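Local coordinates for putative type VI secretion protein (Escherichia coli, PDB 6SKI), which probably hydrolyses phospholipids as a toxic effector that is loaded onto the VgrG spike of the type VI secretion system, at residues K277-I282 against G299-L304; V238-L243 against D426-A431; F206-M211 against L269-S274; L294-G299 against R534-M539. One frame throughout, in Å; residues are numbered along the deposited sequence.

Contact 1. Residues K277-I282 against G299-L304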
# COMPACT_ATOMS: atom_id res chain seq x y z
N LYS A 277 -8.61 9.86 -15.04
CA LYS A 277 -9.18 11.18 -15.25
C LYS A 277 -8.63 12.18 -14.24
O LYS A 277 -8.31 13.32 -14.60
CB LYS A 277 -10.70 11.12 -15.20
CG LYS A 277 -11.28 10.10 -16.17
CD LYS A 277 -12.78 10.26 -16.35
CE LYS A 277 -13.55 9.29 -15.47
NZ LYS A 277 -13.61 7.93 -16.06
N LYS A 278 -8.50 11.76 -12.99
CA LYS A 278 -7.86 12.57 -11.95
C LYS A 278 -6.89 11.70 -11.17
O LYS A 278 -7.22 10.56 -10.82
CB LYS A 278 -8.90 13.18 -11.00
CG LYS A 278 -9.91 14.08 -11.67
CD LYS A 278 -9.27 15.31 -12.25
CE LYS A 278 -10.26 16.45 -12.37
NZ LYS A 278 -11.16 16.50 -11.18
N VAL A 279 -5.70 12.22 -10.92
CA VAL A 279 -4.69 11.54 -10.13
C VAL A 279 -4.21 12.50 -9.05
O VAL A 279 -3.98 13.68 -9.33
CB VAL A 279 -3.50 11.07 -10.99
CG1 VAL A 279 -2.45 10.39 -10.13
CG2 VAL A 279 -3.97 10.13 -12.08
N PHE A 280 -4.10 12.01 -7.82
CA PHE A 280 -3.61 12.81 -6.71
C PHE A 280 -2.68 11.97 -5.85
O PHE A 280 -3.02 10.84 -5.48
CB PHE A 280 -4.76 13.33 -5.85
CG PHE A 280 -4.33 14.28 -4.77
CD1 PHE A 280 -3.82 15.53 -5.08
CD2 PHE A 280 -4.41 13.91 -3.44
CE1 PHE A 280 -3.43 16.39 -4.09
CE2 PHE A 280 -4.02 14.78 -2.45
CZ PHE A 280 -3.52 16.02 -2.77
N GLN A 281 -1.50 12.51 -5.55
CA GLN A 281 -0.59 11.89 -4.60
C GLN A 281 -0.28 12.84 -3.46
O GLN A 281 -0.06 14.04 -3.68
CB GLN A 281 0.73 11.47 -5.25
CG GLN A 281 1.51 10.51 -4.39
CD GLN A 281 2.75 9.98 -5.05
OE1 GLN A 281 3.42 10.68 -5.80
NE2 GLN A 281 3.07 8.73 -4.77
N ILE A 282 -0.27 12.31 -2.25
CA ILE A 282 0.31 12.98 -1.10
C ILE A 282 1.71 12.41 -0.90
O ILE A 282 1.96 11.26 -1.26
CB ILE A 282 -0.56 12.81 0.15
CG1 ILE A 282 -2.03 13.05 -0.19
CG2 ILE A 282 -0.14 13.81 1.21
CD1 ILE A 282 -2.97 12.86 0.96
N GLY A 299 5.07 17.21 -11.42
CA GLY A 299 5.28 17.73 -12.75
C GLY A 299 4.33 17.17 -13.78
O GLY A 299 3.95 17.88 -14.72
N MET A 300 3.93 15.91 -13.63
CA MET A 300 2.99 15.26 -14.53
C MET A 300 1.57 15.26 -13.98
O MET A 300 0.62 15.54 -14.72
CB MET A 300 3.45 13.83 -14.82
CG MET A 300 4.94 13.69 -15.05
SD MET A 300 5.48 14.42 -16.61
CE MET A 300 7.18 14.84 -16.22
N TRP A 301 1.40 14.94 -12.71
CA TRP A 301 0.11 14.89 -12.05
C TRP A 301 0.17 15.69 -10.76
O TRP A 301 1.25 15.98 -10.24
CB TRP A 301 -0.29 13.44 -11.76
CG TRP A 301 -0.63 12.67 -12.99
CD1 TRP A 301 0.17 11.78 -13.64
CD2 TRP A 301 -1.85 12.72 -13.72
NE1 TRP A 301 -0.48 11.27 -14.73
CE2 TRP A 301 -1.73 11.83 -14.80
CE3 TRP A 301 -3.05 13.43 -13.56
CZ2 TRP A 301 -2.75 11.63 -15.72
CZ3 TRP A 301 -4.06 13.23 -14.47
CH2 TRP A 301 -3.90 12.34 -15.54
N PRO A 302 -0.98 16.07 -10.21
CA PRO A 302 -0.99 16.82 -8.95
C PRO A 302 -0.40 16.01 -7.80
O PRO A 302 -0.82 14.88 -7.54
CB PRO A 302 -2.48 17.12 -8.73
CG PRO A 302 -2.98 17.22 -10.13
CD PRO A 302 -2.34 16.03 -10.78
N GLU A 303 0.57 16.60 -7.12
CA GLU A 303 1.27 15.95 -6.02
C GLU A 303 1.39 16.93 -4.88
O GLU A 303 1.87 18.05 -5.06
CB GLU A 303 2.66 15.47 -6.46
CG GLU A 303 3.48 14.92 -5.32
CD GLU A 303 4.56 13.98 -5.78
OE1 GLU A 303 4.27 13.11 -6.61
OE2 GLU A 303 5.72 14.12 -5.32
N LEU A 304 0.95 16.52 -3.69
CA LEU A 304 1.04 17.34 -2.50
C LEU A 304 2.08 16.75 -1.56
O LEU A 304 1.96 15.61 -1.12
CB LEU A 304 -0.31 17.43 -1.79
CG LEU A 304 -0.33 18.28 -0.52
CD1 LEU A 304 -0.04 19.73 -0.85
CD2 LEU A 304 -1.66 18.16 0.17
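This is the parallel pairing at one edge of the alpha/beta-hydrolase sheet: strand 278-284 takes on the short strand 303-306, and the two chains converge from Val-279 and Trp-301 to Ile-282 and Leu-304. Two backbone hydrogen bonds join them, Gln-281 N to Pro-302 O at 3.2 Å and the straighter Leu-304 N to Gln-281 O at 2.7 Å, with 173° at the hydrogen. Before the pairing begins, Val-279 meets the indole of Trp-301 at about a right angle. Its CG2, placed anti to the carbonyl carbon, stands over the six-membered ring 3.7 Å from the centroid and only 10° off the normal, a CH-pi contact. The indole NE1 is bonded to Leu-271 O, which helps fix the ring's rotation. Pro-302 follows, its CD lying 3.2 Å from Val-279 O. Phe-280 and Leu-304 run side by side on one face of the sheet, the ring's CZ 3.6 Å from Leu-304 CB. The extended side chains of Gln-281 and Glu-303 lie alongside each other on the other face; the carboxylate of Glu-303 is gripped there by Ile-297 N and Ser-296 OG. Strand 237-243 borders 278-284 on its other edge. Helix 416-431 touches Phe-280, Ile-282 and Leu-304, while helix 452-466 packs on Phe-280 and Leu-304.

Contact 2. Residues V238-L243 against D426-A431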
# COMPACT_ATOMS: atom_id res chain seq x y z
N VAL A 238 -10.16 4.08 -15.42
CA VAL A 238 -9.81 4.56 -14.08
C VAL A 238 -10.28 5.99 -13.95
O VAL A 238 -9.92 6.85 -14.75
CB VAL A 238 -8.30 4.44 -13.81
CG1 VAL A 238 -7.98 4.99 -12.44
CG2 VAL A 238 -7.85 3.01 -13.92
N ARG A 239 -11.10 6.25 -12.93
CA ARG A 239 -11.60 7.60 -12.68
C ARG A 239 -10.63 8.39 -11.81
O ARG A 239 -10.18 9.48 -12.19
CB ARG A 239 -12.98 7.55 -12.04
CG ARG A 239 -13.68 8.89 -11.97
CD ARG A 239 -15.04 8.80 -11.33
NE ARG A 239 -15.03 7.98 -10.13
CZ ARG A 239 -16.11 7.75 -9.38
NH1 ARG A 239 -17.27 8.28 -9.72
NH2 ARG A 239 -16.02 7.00 -8.30
N PHE A 240 -10.31 7.87 -10.63
CA PHE A 240 -9.43 8.55 -9.69
C PHE A 240 -8.33 7.60 -9.23
O PHE A 240 -8.61 6.46 -8.86
CB PHE A 240 -10.20 9.07 -8.47
CG PHE A 240 -9.33 9.79 -7.48
CD1 PHE A 240 -8.78 11.02 -7.77
CD2 PHE A 240 -9.06 9.22 -6.25
CE1 PHE A 240 -7.99 11.67 -6.86
CE2 PHE A 240 -8.26 9.87 -5.34
CZ PHE A 240 -7.73 11.10 -5.65
N LEU A 241 -7.09 8.09 -9.27
CA LEU A 241 -5.94 7.37 -8.74
C LEU A 241 -5.46 8.11 -7.50
O LEU A 241 -4.95 9.23 -7.60
CB LEU A 241 -4.84 7.27 -9.79
CG LEU A 241 -3.67 6.32 -9.51
CD1 LEU A 241 -4.17 4.92 -9.28
CD2 LEU A 241 -2.69 6.35 -10.65
N GLY A 242 -5.61 7.49 -6.34
CA GLY A 242 -5.19 8.11 -5.10
C GLY A 242 -4.01 7.41 -4.48
O GLY A 242 -4.12 6.26 -4.03
N LEU A 243 -2.86 8.08 -4.44
CA LEU A 243 -1.62 7.49 -3.97
C LEU A 243 -1.16 8.22 -2.72
O LEU A 243 -1.26 9.44 -2.63
CB LEU A 243 -0.54 7.57 -5.04
CG LEU A 243 -0.98 7.17 -6.45
CD1 LEU A 243 0.02 7.67 -7.47
CD2 LEU A 243 -1.17 5.67 -6.56
N ASP A 426 -10.84 14.87 0.05
CA ASP A 426 -11.19 16.05 -0.73
C ASP A 426 -10.81 15.87 -2.20
O ASP A 426 -11.60 16.20 -3.09
CB ASP A 426 -10.49 17.28 -0.15
CG ASP A 426 -10.96 18.57 -0.78
OD1 ASP A 426 -12.17 18.69 -1.07
OD2 ASP A 426 -10.12 19.47 -0.99
N ALA A 427 -9.62 15.32 -2.46
CA ALA A 427 -9.20 15.09 -3.84
C ALA A 427 -10.14 14.12 -4.54
O ALA A 427 -10.58 14.37 -5.67
CB ALA A 427 -7.77 14.57 -3.86
N ALA A 428 -10.46 13.00 -3.88
CA ALA A 428 -11.32 12.00 -4.50
C ALA A 428 -12.72 12.55 -4.73
O ALA A 428 -13.33 12.30 -5.78
CB ALA A 428 -11.36 10.75 -3.64
N GLN A 429 -13.26 13.29 -3.76
CA GLN A 429 -14.59 13.87 -3.92
C GLN A 429 -14.61 14.90 -5.03
O GLN A 429 -15.64 15.06 -5.70
CB GLN A 429 -15.04 14.49 -2.60
CG GLN A 429 -15.57 13.47 -1.61
CD GLN A 429 -15.56 13.98 -0.18
OE1 GLN A 429 -15.25 15.14 0.07
NE2 GLN A 429 -15.89 13.10 0.76
N GLU A 430 -13.51 15.62 -5.25
CA GLU A 430 -13.42 16.46 -6.43
C GLU A 430 -13.44 15.63 -7.70
O GLU A 430 -14.07 16.01 -8.69
CB GLU A 430 -12.15 17.31 -6.38
CG GLU A 430 -12.32 18.65 -5.69
CD GLU A 430 -11.06 19.49 -5.75
OE1 GLU A 430 -10.87 20.35 -4.87
OE2 GLU A 430 -10.26 19.28 -6.68
N ALA A 431 -12.76 14.48 -7.69
CA ALA A 431 -12.73 13.63 -8.87
C ALA A 431 -14.08 13.00 -9.18
O ALA A 431 -14.24 12.43 -10.27
CB ALA A 431 -11.70 12.52 -8.70
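A phenylalanine seated on an alanine surface joins strand to helix here, in the layered arrangement of an alpha/beta-hydrolase fold: helix 416-431 lies on one face of the central sheet, over strand 237-243. Residues 426-431 of the helix run nearly antiparallel to the strand, 170° between their directions, with the axes 8.5 Å apart at closest approach. The small side chains of Ala-427, Ala-428 and Ala-431 let the helix backbone come close to the ring of Phe-240, consistent with this spacing. Phe-240 supplies most of the strand's side of the contact. With CG anti to the backbone N (chi1 -180°), its ring projects from the strand toward the helix, with the backbone at Ala-428 over one face. Ala-428 CA stands over the middle of that face, 3.8 Å from the centroid and 10° off the normal, a CH-pi contact made by the main chain itself. Three methyls of the helix line the ring on that side: Ala-428 CB is 3.6 Å from CE2, Ala-427 CB is 3.9 Å from CZ, and Ala-431 CB comes near CD1. Phe-194 of the neighbouring strand and Phe-280 also touch the ring, extending the apolar layer between sheet and helix. Beyond the ring, Arg-239 runs past Ala-431, and its guanidinium makes a salt bridge with Asp-192. The aliphatic part of this arginine is what meets the helix, Arg-239 CD lying 3.9 Å from Ala-431 O.

Contact 3. Residues F206-M211 against L269-S274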
# COMPACT_ATOMS: atom_id res chain seq x y z
N PHE A 206 -1.73 -1.29 -11.43
CA PHE A 206 -3.09 -1.62 -11.81
C PHE A 206 -3.62 -0.61 -12.82
O PHE A 206 -4.17 -0.99 -13.86
CB PHE A 206 -3.99 -1.68 -10.58
CG PHE A 206 -5.40 -2.05 -10.88
CD1 PHE A 206 -5.79 -3.37 -10.94
CD2 PHE A 206 -6.35 -1.07 -11.11
CE1 PHE A 206 -7.09 -3.71 -11.22
CE2 PHE A 206 -7.65 -1.41 -11.39
CZ PHE A 206 -8.02 -2.72 -11.44
N ALA A 207 -3.40 0.68 -12.56
CA ALA A 207 -3.91 1.69 -13.47
C ALA A 207 -3.34 1.48 -14.86
O ALA A 207 -4.06 1.56 -15.86
CB ALA A 207 -3.59 3.09 -12.95
N ASN A 208 -2.05 1.13 -14.94
CA ASN A 208 -1.44 0.92 -16.24
C ASN A 208 -2.06 -0.29 -16.93
O ASN A 208 -2.32 -0.26 -18.13
CB ASN A 208 0.07 0.77 -16.10
CG ASN A 208 0.76 2.10 -15.94
OD1 ASN A 208 1.54 2.30 -15.02
ND2 ASN A 208 0.47 3.03 -16.84
N ARG A 209 -2.34 -1.34 -16.16
CA ARG A 209 -3.02 -2.50 -16.73
C ARG A 209 -4.39 -2.12 -17.25
O ARG A 209 -4.88 -2.70 -18.23
CB ARG A 209 -3.11 -3.62 -15.70
CG ARG A 209 -1.77 -4.15 -15.26
CD ARG A 209 -1.91 -5.28 -14.27
NE ARG A 209 -2.54 -6.45 -14.87
CZ ARG A 209 -2.41 -7.69 -14.41
NH1 ARG A 209 -1.66 -7.92 -13.35
NH2 ARG A 209 -3.02 -8.69 -15.02
N VAL A 210 -5.04 -1.15 -16.61
CA VAL A 210 -6.32 -0.68 -17.13
C VAL A 210 -6.10 0.19 -18.36
O VAL A 210 -6.90 0.18 -19.30
CB VAL A 210 -7.11 0.06 -16.03
CG1 VAL A 210 -8.39 0.64 -16.60
CG2 VAL A 210 -7.41 -0.87 -14.89
N MET A 211 -4.99 0.94 -18.38
CA MET A 211 -4.70 1.78 -19.53
C MET A 211 -4.31 0.93 -20.74
O MET A 211 -4.70 1.23 -21.87
CB MET A 211 -3.60 2.77 -19.19
CG MET A 211 -3.58 4.01 -20.05
SD MET A 211 -2.01 4.88 -19.88
CE MET A 211 -2.24 6.20 -21.06
N LEU A 269 5.02 2.03 -13.43
CA LEU A 269 4.76 3.09 -12.46
C LEU A 269 4.63 4.45 -13.10
O LEU A 269 4.44 5.44 -12.39
CB LEU A 269 5.87 3.12 -11.40
CG LEU A 269 5.88 1.97 -10.40
CD1 LEU A 269 6.57 2.40 -9.13
CD2 LEU A 269 4.48 1.49 -10.12
N GLU A 270 4.73 4.54 -14.42
CA GLU A 270 4.66 5.81 -15.12
C GLU A 270 3.20 6.08 -15.47
O GLU A 270 2.52 5.20 -16.00
CB GLU A 270 5.53 5.80 -16.38
CG GLU A 270 5.92 7.18 -16.88
CD GLU A 270 5.30 7.54 -18.22
OE1 GLU A 270 5.25 6.66 -19.10
OE2 GLU A 270 4.88 8.70 -18.38
N LEU A 271 2.74 7.29 -15.17
CA LEU A 271 1.33 7.64 -15.29
C LEU A 271 1.19 8.64 -16.43
O LEU A 271 1.44 9.83 -16.25
CB LEU A 271 0.79 8.20 -13.98
CG LEU A 271 0.99 7.30 -12.76
CD1 LEU A 271 0.52 8.01 -11.50
CD2 LEU A 271 0.26 5.99 -12.93
N ARG A 272 0.79 8.15 -17.59
CA ARG A 272 0.63 8.99 -18.77
C ARG A 272 -0.70 9.72 -18.70
O ARG A 272 -1.61 9.31 -17.97
CB ARG A 272 0.78 8.13 -20.02
CG ARG A 272 2.19 7.59 -20.19
CD ARG A 272 2.31 6.59 -21.32
NE ARG A 272 1.43 5.44 -21.14
CZ ARG A 272 0.76 4.85 -22.13
NH1 ARG A 272 0.88 5.32 -23.37
NH2 ARG A 272 -0.01 3.81 -21.89
N PRO A 273 -0.87 10.81 -19.45
CA PRO A 273 -2.04 11.69 -19.24
C PRO A 273 -3.39 11.01 -19.41
O PRO A 273 -4.41 11.64 -19.11
CB PRO A 273 -1.84 12.78 -20.30
CG PRO A 273 -0.37 12.83 -20.48
CD PRO A 273 0.05 11.39 -20.45
N SER A 274 -3.43 9.76 -19.86
CA SER A 274 -4.69 9.04 -20.00
C SER A 274 -4.79 7.86 -19.05
O SER A 274 -5.67 7.00 -19.22
CB SER A 274 -4.88 8.57 -21.44
OG SER A 274 -5.57 7.34 -21.49
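Met-211 and Arg-272 carry much of the meeting between helix 198-211 and the loop that leads to strand 278-284. The methionine chain is extended (chi2 -164°, chi3 176°) and carries its thioether from the helix to the arginine. Its CE rests over one face of the guanidinium, 3.3 Å above the plane and displaced toward the rim, so the methyl lies over part of one face of the cationic group. CE also lies 3.7 Å from Arg-272 CB, against the start of the same side chain. The arginine bends at its third torsion, which folds the guanidinium back over the methionine. Ser-274 adds a further van der Waals surface, its CB 3.6 Å from Met-211 CE, and the backbone takes part too, Ser-274 O lying 3.7 Å from Met-211 CG. In the alpha/beta-hydrolase fold this helix follows strand 184-195 and packs on the central sheet, where Ala-207 touches Leu-241 and Val-210 touches Val-238; the loop thus lies along a flank of a helix already seated on the sheet. Polar approaches come one helical turn earlier. The terminal amide of Asn-208 comes close to the backbone carbonyl of Glu-270, with Asn-208 CG 3.6 Å from Glu-270 O. Nearby on the loop, Leu-269 O receives a hydrogen bond from Arg-204 NH2 of the same helix.

Contact 4. Residues L294-G299 against R534-M539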
# COMPACT_ATOMS: atom_id res chain seq x y z
N LEU A 294 10.98 7.54 -2.63
CA LEU A 294 9.73 7.96 -3.24
C LEU A 294 9.76 7.75 -4.74
O LEU A 294 10.80 7.93 -5.38
CB LEU A 294 9.47 9.44 -2.93
CG LEU A 294 8.19 10.04 -3.49
CD1 LEU A 294 6.98 9.39 -2.86
CD2 LEU A 294 8.18 11.53 -3.28
N ASN A 295 8.63 7.33 -5.29
CA ASN A 295 8.36 7.43 -6.72
C ASN A 295 7.37 8.58 -6.90
O ASN A 295 6.20 8.45 -6.55
CB ASN A 295 7.82 6.13 -7.29
CG ASN A 295 8.78 4.98 -7.13
OD1 ASN A 295 9.45 4.58 -8.08
ND2 ASN A 295 8.86 4.44 -5.93
N SER A 296 7.85 9.69 -7.43
CA SER A 296 7.07 10.92 -7.45
C SER A 296 6.38 11.11 -8.80
O SER A 296 6.90 10.73 -9.85
CB SER A 296 7.96 12.12 -7.15
OG SER A 296 7.34 13.33 -7.55
N ILE A 297 5.20 11.71 -8.74
CA ILE A 297 4.44 12.09 -9.92
C ILE A 297 4.41 13.60 -10.09
O ILE A 297 3.56 14.14 -10.79
CB ILE A 297 3.02 11.49 -9.87
CG1 ILE A 297 2.19 12.18 -8.80
CG2 ILE A 297 3.09 10.00 -9.62
CD1 ILE A 297 0.73 11.80 -8.82
N LYS A 298 5.35 14.30 -9.46
CA LYS A 298 5.39 15.76 -9.51
C LYS A 298 5.79 16.21 -10.90
O LYS A 298 6.73 15.68 -11.50
CB LYS A 298 6.37 16.30 -8.48
CG LYS A 298 6.26 17.79 -8.26
CD LYS A 298 6.03 18.11 -6.80
CE LYS A 298 5.36 19.46 -6.63
NZ LYS A 298 4.01 19.49 -7.26
N GLY A 299 5.07 17.21 -11.42
CA GLY A 299 5.28 17.73 -12.75
C GLY A 299 4.33 17.17 -13.78
O GLY A 299 3.95 17.88 -14.72
N ARG A 534 15.77 12.15 1.28
CA ARG A 534 15.11 10.99 0.69
C ARG A 534 15.41 10.89 -0.80
O ARG A 534 15.55 11.90 -1.50
CB ARG A 534 13.61 11.07 0.91
CG ARG A 534 12.85 9.80 0.62
CD ARG A 534 11.39 10.11 0.39
NE ARG A 534 10.55 8.93 0.57
CZ ARG A 534 9.23 8.98 0.68
NH1 ARG A 534 8.61 10.14 0.62
NH2 ARG A 534 8.54 7.86 0.84
N SER A 535 15.52 9.66 -1.28
CA SER A 535 15.75 9.41 -2.70
C SER A 535 14.42 9.47 -3.44
O SER A 535 13.48 8.74 -3.10
CB SER A 535 16.41 8.05 -2.90
OG SER A 535 17.82 8.18 -2.96
N VAL A 536 14.33 10.34 -4.44
CA VAL A 536 13.12 10.51 -5.23
C VAL A 536 13.41 10.08 -6.66
O VAL A 536 14.40 10.50 -7.25
CB VAL A 536 12.62 11.97 -5.18
CG1 VAL A 536 11.25 12.07 -5.79
CG2 VAL A 536 12.60 12.46 -3.75
N TRP A 537 12.53 9.24 -7.20
CA TRP A 537 12.57 8.81 -8.59
C TRP A 537 11.39 9.46 -9.29
O TRP A 537 10.24 9.14 -9.00
CB TRP A 537 12.50 7.29 -8.70
CG TRP A 537 13.35 6.55 -7.71
CD1 TRP A 537 12.93 5.59 -6.84
CD2 TRP A 537 14.75 6.70 -7.49
NE1 TRP A 537 13.98 5.14 -6.09
CE2 TRP A 537 15.12 5.80 -6.47
CE3 TRP A 537 15.74 7.51 -8.05
CZ2 TRP A 537 16.42 5.69 -6.00
CZ3 TRP A 537 17.04 7.40 -7.59
CH2 TRP A 537 17.37 6.50 -6.57
N TYR A 538 11.67 10.41 -10.17
CA TYR A 538 10.60 11.03 -10.94
C TYR A 538 10.29 10.20 -12.18
O TYR A 538 11.03 9.29 -12.56
CB TYR A 538 10.97 12.46 -11.31
CG TYR A 538 11.31 13.32 -10.11
CD1 TYR A 538 10.35 14.10 -9.50
CD2 TYR A 538 12.59 13.33 -9.59
CE1 TYR A 538 10.65 14.88 -8.41
CE2 TYR A 538 12.90 14.11 -8.49
CZ TYR A 538 11.93 14.88 -7.91
OH TYR A 538 12.23 15.66 -6.81
N MET A 539 9.17 10.51 -12.81
CA MET A 539 8.70 9.76 -13.97
C MET A 539 9.34 10.27 -15.25
O MET A 539 9.92 9.50 -16.02
CB MET A 539 7.18 9.84 -14.07
CG MET A 539 6.46 8.64 -13.47
SD MET A 539 4.71 8.95 -13.20
CE MET A 539 4.40 10.21 -14.42
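Strands 294-296 and 536-538 run parallel as a two-stranded sheet apart from the main hydrolase sheet, their axes 4.6 Å apart and 27° from alignment. Three backbone bonds hold the ladder: Leu-294 N to Ser-535 O and Trp-537 N to Leu-294 O, each 2.8 Å, the first more bent, and Ser-296 N to Trp-537 O at 2.9 Å. The extended side chain of Arg-534 runs past Leu-294, whose CB lies over one face of its guanidinium, 3.6 Å from CZ. The group is held by Phe-292 O through NE and by a salt bridge to Asp-245, a member of a possible Ser-His-Asp triad with Ser-197 and His-310. Leu-294 and Val-536 lie side by side on one face of the sheet, where Val-536 CG1 also meets Ser-296 CB at 3.6 Å and covers one face of the Tyr-538 ring toward its rim. On the other face Asn-295 OD1 approaches the edge of the Trp-537 indole, while its ND2 bonds Thr-246 O. Ser-296 OG accepts from Lys-298 N at 2.9 Å, closing an ST turn.

Contacts 1 and 2 share the central sheet, through the adjacent parallel strands 237-243 and 278-284, and their centres are 9 Å apart. Contact 3 lies about 13 Å from contact 1 between centres, bringing in helix 198-211 and the loop between those two strands; Leu-271 links it to both. Contact 4 shares Gly-299 with contact 1, and the carboxylate of Glu-303 ties the two together. Along the chain contact 3 closes before contacts 1 and 4 open, whereas contacts 2 and 4 recruit partners from far later, helix 416-431 and the last modelled strand, 536-538. Late parts of the chain thus pack against the hydrolase sheet and its surroundings, the last of them beside the putative triad.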